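Local coordinates for protein serine acetyltransferase (Bacteroides vulgatus ATCC 8482, PDB 3F1X) that probably transfers an acetyl group from acetyl-CoA to L-serine, a step toward cysteine, and belongs to the left-handed beta-helix acyltransferases, at residues I253-V258 with R269-K274; S262-L267 with G280-T285. One frame throughout, in Å; residues are numbered along the deposited sequence.

In the fold
Both interactions join successive coils of the left-handed parallel beta-helix. They lie on different walls of the prism, and the chain alternates between them: 253-258, 262-267, 269-274, 280-285. Interaction 1 is partly buried and no other subunit touches it. Its outward side carries Thr-271, Glu-255 and Lys-274, and a glutamate carboxylate adds to the backbone bonds. Interaction 2 is buried, and its outward side meets two other copies of the protein. There the chemistry turns to threonine, asparagine and a tryptophan with a leucine methyl over one ring face. The inward side chains of the two walls meet inside the coil, where Ile-272 CD1 lies 3.7 Å from Ile-266 CG2.

Interaction 1: I253-V258 with R269-K274; sequences ILEDDV and RVTIGK
Part of one wall of the left-handed beta-helix is formed here, where Ile-253 and Leu-254 pair in parallel with Thr-271 and Ile-272 one coil further on. Three backbone bonds join the strands. Ile-253 N gives to Val-270 O at 2.8 Å. Ile-272 N gives to Ile-253 O at 2.8 Å. Glu-255 N gives to Ile-272 O at 2.9 Å.

Beyond the last of these, Glu-255 adds a side-chain bond. Its OE1 accepts from Lys-274 N at 2.7 Å through the anti lone pair, with an N-H...O angle of 147°. Its CG stands anti to the carbonyl carbon (chi1 -54°), and the extended chain then carries the carboxylate across to the next coil. The Lys-274 ammonium does not reach this carboxylate; Lys-274 NZ is 6.4 Å from Glu-255 OE1. A backbone bond between Asp-256 and Gly-275 continues the pairing.

On the inward side, Leu-254 and Ile-272 lie side by side. Leu-254 CD1 and Ile-272 CD1 are in tight contact at 3.3 Å. With CG1 beside the backbone nitrogen (chi1 -64°), Ile-272 CG2 lies anti to that nitrogen and meets Val-258 CG1 at 3.5 Å. Val-258 comes in across Ile-272 at about a right angle, just after the corner. On the outward side, Ile-253 and Thr-271 run alongside each other, with Thr-271 OG1 3.9 Å from Ile-253 CB.

The turn is tied to the preceding coil, since Asp-256 OD1 accepts from Asn-221 N. Strand 253-254 is flanked by 218-219 on its other side, and 271-272 is the last strand of this wall within the chain.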
# COMPACT_ATOMS: atom_id res chain seq x y z
N ILE A 253 -19.28 10.61 -40.72
CA ILE A 253 -18.16 10.08 -41.45
C ILE A 253 -17.25 11.26 -41.76
O ILE A 253 -17.68 12.23 -42.39
CB ILE A 253 -18.58 9.46 -42.80
CG1 ILE A 253 -19.55 8.30 -42.58
CG2 ILE A 253 -17.34 9.00 -43.55
CD1 ILE A 253 -20.02 7.67 -43.87
N LEU A 254 -16.01 11.21 -41.30
CA LEU A 254 -15.06 12.27 -41.58
C LEU A 254 -14.02 11.68 -42.51
O LEU A 254 -13.37 10.69 -42.16
CB LEU A 254 -14.38 12.77 -40.30
CG LEU A 254 -15.08 13.86 -39.48
CD1 LEU A 254 -16.44 13.37 -39.03
CD2 LEU A 254 -14.21 14.26 -38.28
N GLU A 255 -13.86 12.28 -43.68
CA GLU A 255 -12.87 11.80 -44.64
C GLU A 255 -11.48 12.29 -44.22
O GLU A 255 -11.34 12.99 -43.21
CB GLU A 255 -13.21 12.29 -46.06
CG GLU A 255 -14.63 11.93 -46.49
CD GLU A 255 -14.88 12.13 -47.98
OE1 GLU A 255 -14.34 13.09 -48.57
OE2 GLU A 255 -15.64 11.32 -48.56
N ASP A 256 -10.46 11.93 -44.99
CA ASP A 256 -9.08 12.32 -44.68
C ASP A 256 -8.83 13.82 -44.58
O ASP A 256 -9.56 14.63 -45.17
CB ASP A 256 -8.10 11.75 -45.73
CG ASP A 256 -8.16 10.23 -45.83
OD1 ASP A 256 -8.69 9.57 -44.92
OD2 ASP A 256 -7.65 9.69 -46.84
N ASP A 257 -7.79 14.17 -43.83
CA ASP A 257 -7.34 15.55 -43.66
C ASP A 257 -8.38 16.54 -43.13
O ASP A 257 -8.30 17.73 -43.42
CB ASP A 257 -6.78 16.06 -45.00
CG ASP A 257 -5.60 15.24 -45.50
OD1 ASP A 257 -5.24 15.38 -46.69
OD2 ASP A 257 -5.01 14.47 -44.71
N VAL A 258 -9.34 16.05 -42.37
CA VAL A 258 -10.37 16.92 -41.83
C VAL A 258 -9.96 17.49 -40.47
O VAL A 258 -9.24 16.84 -39.71
CB VAL A 258 -11.71 16.16 -41.69
CG1 VAL A 258 -12.68 16.93 -40.82
CG2 VAL A 258 -12.31 15.93 -43.07
N ARG A 269 -26.39 11.31 -40.26
CA ARG A 269 -25.81 10.80 -41.49
C ARG A 269 -25.12 11.96 -42.17
O ARG A 269 -25.58 12.46 -43.20
CB ARG A 269 -26.90 10.24 -42.40
CG ARG A 269 -26.38 9.65 -43.70
CD ARG A 269 -27.48 9.56 -44.75
NE ARG A 269 -27.97 10.89 -45.11
CZ ARG A 269 -27.24 11.81 -45.73
NH1 ARG A 269 -25.98 11.56 -46.06
NH2 ARG A 269 -27.78 13.00 -46.01
N VAL A 270 -24.02 12.41 -41.59
CA VAL A 270 -23.29 13.53 -42.15
C VAL A 270 -21.89 13.12 -42.55
O VAL A 270 -21.22 12.38 -41.82
CB VAL A 270 -23.22 14.69 -41.14
CG1 VAL A 270 -22.28 15.77 -41.63
CG2 VAL A 270 -24.61 15.26 -40.91
N THR A 271 -21.45 13.59 -43.71
CA THR A 271 -20.11 13.30 -44.20
C THR A 271 -19.34 14.60 -44.34
O THR A 271 -19.81 15.55 -44.98
CB THR A 271 -20.15 12.62 -45.59
OG1 THR A 271 -20.78 11.35 -45.47
CG2 THR A 271 -18.75 12.43 -46.13
N ILE A 272 -18.18 14.66 -43.71
CA ILE A 272 -17.32 15.84 -43.80
C ILE A 272 -16.28 15.45 -44.85
O ILE A 272 -15.45 14.58 -44.61
CB ILE A 272 -16.62 16.16 -42.46
CG1 ILE A 272 -17.64 16.53 -41.40
CG2 ILE A 272 -15.65 17.31 -42.66
CD1 ILE A 272 -18.37 15.36 -40.84
N GLY A 273 -16.36 16.09 -46.01
CA GLY A 273 -15.45 15.80 -47.11
C GLY A 273 -13.98 15.99 -46.80
O GLY A 273 -13.62 16.80 -45.95
N LYS A 274 -13.11 15.25 -47.49
CA LYS A 274 -11.69 15.36 -47.21
C LYS A 274 -11.15 16.78 -47.35
O LYS A 274 -11.57 17.56 -48.21
CB LYS A 274 -10.87 14.40 -48.10
CG LYS A 274 -11.06 14.54 -49.59
CD LYS A 274 -10.13 13.58 -50.32
CE LYS A 274 -10.31 13.66 -51.84
NZ LYS A 274 -9.37 12.77 -52.57

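Interaction 2: S262-L267 with G280-T285; sequences SNATIL and GNIWVT
Thr-265 O accepts from Val-284 N at 2.7 Å, the shortest hydrogen bond between 262-267 and 280-285, which lie on successive coils of the left-handed beta-helix. Thr-265 pairs in parallel with Trp-283, and Ile-266 with Val-284. Thr-265 N gives to Ile-282 O at 2.9 Å. Leu-267 N gives to Val-284 O at 3.1 Å.

Before the strands, the two turns stack in the same way. Asn-263 and Asn-281 both have positive phi, and Asn-281 N gives to Ser-262 O at 3.0 Å.

Ile-266 and Val-284 face the inside of the coil. Their side chains meet only loosely, Ile-266 CG1 to Val-284 CB, at 4.3 Å. Val-278, on strand 277-278, packs against both Ala-264 and Val-284 there.

The other face belongs to Thr-265 and Trp-283. It lies against the second subunit: Thr-265 packs on Ser-262 of that subunit and Trp-283 on its Gly-280. Asn-263 O accepts from Asn-263 ND2 of the second subunit, while Asn-263 ND2 gives to Asn-263 O of the third. The same asparagine therefore recurs across the subunit interfaces.

Trp-283 leans back over the neighbouring coil. Thr-265 CG2 approaches its six-membered ring obliquely, 3.7 Å from Trp-283 CZ3. Leu-267 covers one face. Its CG sits between the backbone nitrogen and the carbonyl carbon (chi1 69°), which swings both methyls toward the indole. Leu-267 CD1 touches Trp-283 CH2 at 3.6 Å, and Leu-267 CD2 makes a CH-pi contact 3.7 Å from the centroid of the Trp-283 six-membered ring, almost on the ring normal.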
# COMPACT_ATOMS: atom_id res chain seq x y z
N SER A 262 -12.83 23.52 -31.81
CA SER A 262 -13.47 23.54 -30.50
C SER A 262 -14.99 23.56 -30.38
O SER A 262 -15.67 24.43 -30.94
CB SER A 262 -12.89 24.70 -29.69
OG SER A 262 -13.33 24.62 -28.36
N ASN A 263 -15.50 22.59 -29.63
CA ASN A 263 -16.92 22.43 -29.32
C ASN A 263 -17.94 22.21 -30.44
O ASN A 263 -19.14 22.22 -30.17
CB ASN A 263 -17.39 23.61 -28.44
CG ASN A 263 -16.84 23.52 -27.02
OD1 ASN A 263 -16.75 22.44 -26.47
ND2 ASN A 263 -16.49 24.66 -26.43
N ALA A 264 -17.49 21.99 -31.67
CA ALA A 264 -18.43 21.77 -32.77
C ALA A 264 -19.15 20.43 -32.61
O ALA A 264 -18.56 19.45 -32.17
CB ALA A 264 -17.70 21.81 -34.10
N THR A 265 -20.42 20.41 -32.99
CA THR A 265 -21.22 19.20 -32.90
C THR A 265 -21.60 18.71 -34.30
O THR A 265 -22.20 19.45 -35.07
CB THR A 265 -22.53 19.44 -32.10
OG1 THR A 265 -22.24 20.02 -30.83
CG2 THR A 265 -23.28 18.11 -31.89
N ILE A 266 -21.24 17.48 -34.62
CA ILE A 266 -21.58 16.90 -35.93
C ILE A 266 -22.48 15.70 -35.66
O ILE A 266 -22.07 14.77 -34.98
CB ILE A 266 -20.32 16.42 -36.67
CG1 ILE A 266 -19.32 17.58 -36.82
CG2 ILE A 266 -20.70 15.90 -38.05
CD1 ILE A 266 -17.96 17.16 -37.34
N LEU A 267 -23.70 15.72 -36.17
CA LEU A 267 -24.58 14.58 -35.90
C LEU A 267 -25.39 14.03 -37.05
O LEU A 267 -25.76 14.74 -37.98
CB LEU A 267 -25.53 14.91 -34.75
CG LEU A 267 -26.63 15.95 -35.02
CD1 LEU A 267 -27.71 15.80 -33.97
CD2 LEU A 267 -26.04 17.35 -35.01
N GLY A 280 -15.47 26.11 -34.98
CA GLY A 280 -16.00 25.74 -33.68
C GLY A 280 -17.35 26.32 -33.32
O GLY A 280 -17.87 27.21 -34.00
N ASN A 281 -17.94 25.78 -32.26
CA ASN A 281 -19.22 26.24 -31.74
C ASN A 281 -20.42 26.16 -32.68
O ASN A 281 -21.36 26.93 -32.55
CB ASN A 281 -19.08 27.68 -31.25
CG ASN A 281 -18.01 27.82 -30.19
OD1 ASN A 281 -18.19 27.39 -29.05
ND2 ASN A 281 -16.87 28.38 -30.57
N ILE A 282 -20.38 25.23 -33.63
CA ILE A 282 -21.51 25.11 -34.55
C ILE A 282 -22.15 23.73 -34.56
O ILE A 282 -21.50 22.70 -34.38
CB ILE A 282 -21.11 25.48 -36.00
CG1 ILE A 282 -19.93 24.63 -36.46
CG2 ILE A 282 -20.76 26.95 -36.08
CD1 ILE A 282 -19.61 24.83 -37.93
N TRP A 283 -23.46 23.75 -34.75
CA TRP A 283 -24.31 22.56 -34.79
C TRP A 283 -24.39 22.18 -36.26
O TRP A 283 -25.08 22.83 -37.04
CB TRP A 283 -25.68 22.96 -34.22
CG TRP A 283 -26.78 21.94 -34.23
CD1 TRP A 283 -27.85 21.91 -35.07
CD2 TRP A 283 -26.97 20.86 -33.30
NE1 TRP A 283 -28.71 20.90 -34.71
CE2 TRP A 283 -28.19 20.24 -33.63
CE3 TRP A 283 -26.22 20.37 -32.22
CZ2 TRP A 283 -28.69 19.15 -32.91
CZ3 TRP A 283 -26.72 19.28 -31.50
CH2 TRP A 283 -27.94 18.68 -31.85
N VAL A 284 -23.65 21.14 -36.64
CA VAL A 284 -23.60 20.68 -38.03
C VAL A 284 -24.48 19.47 -38.28
O VAL A 284 -24.25 18.39 -37.73
CB VAL A 284 -22.15 20.32 -38.43
CG1 VAL A 284 -22.08 20.00 -39.91
CG2 VAL A 284 -21.23 21.47 -38.08
N THR A 285 -25.50 19.64 -39.12
CA THR A 285 -26.43 18.56 -39.42
C THR A 285 -26.52 18.26 -40.91
O THR A 285 -27.35 17.45 -41.34
CB THR A 285 -27.84 18.88 -38.88
OG1 THR A 285 -28.39 19.98 -39.61
CG2 THR A 285 -27.77 19.25 -37.40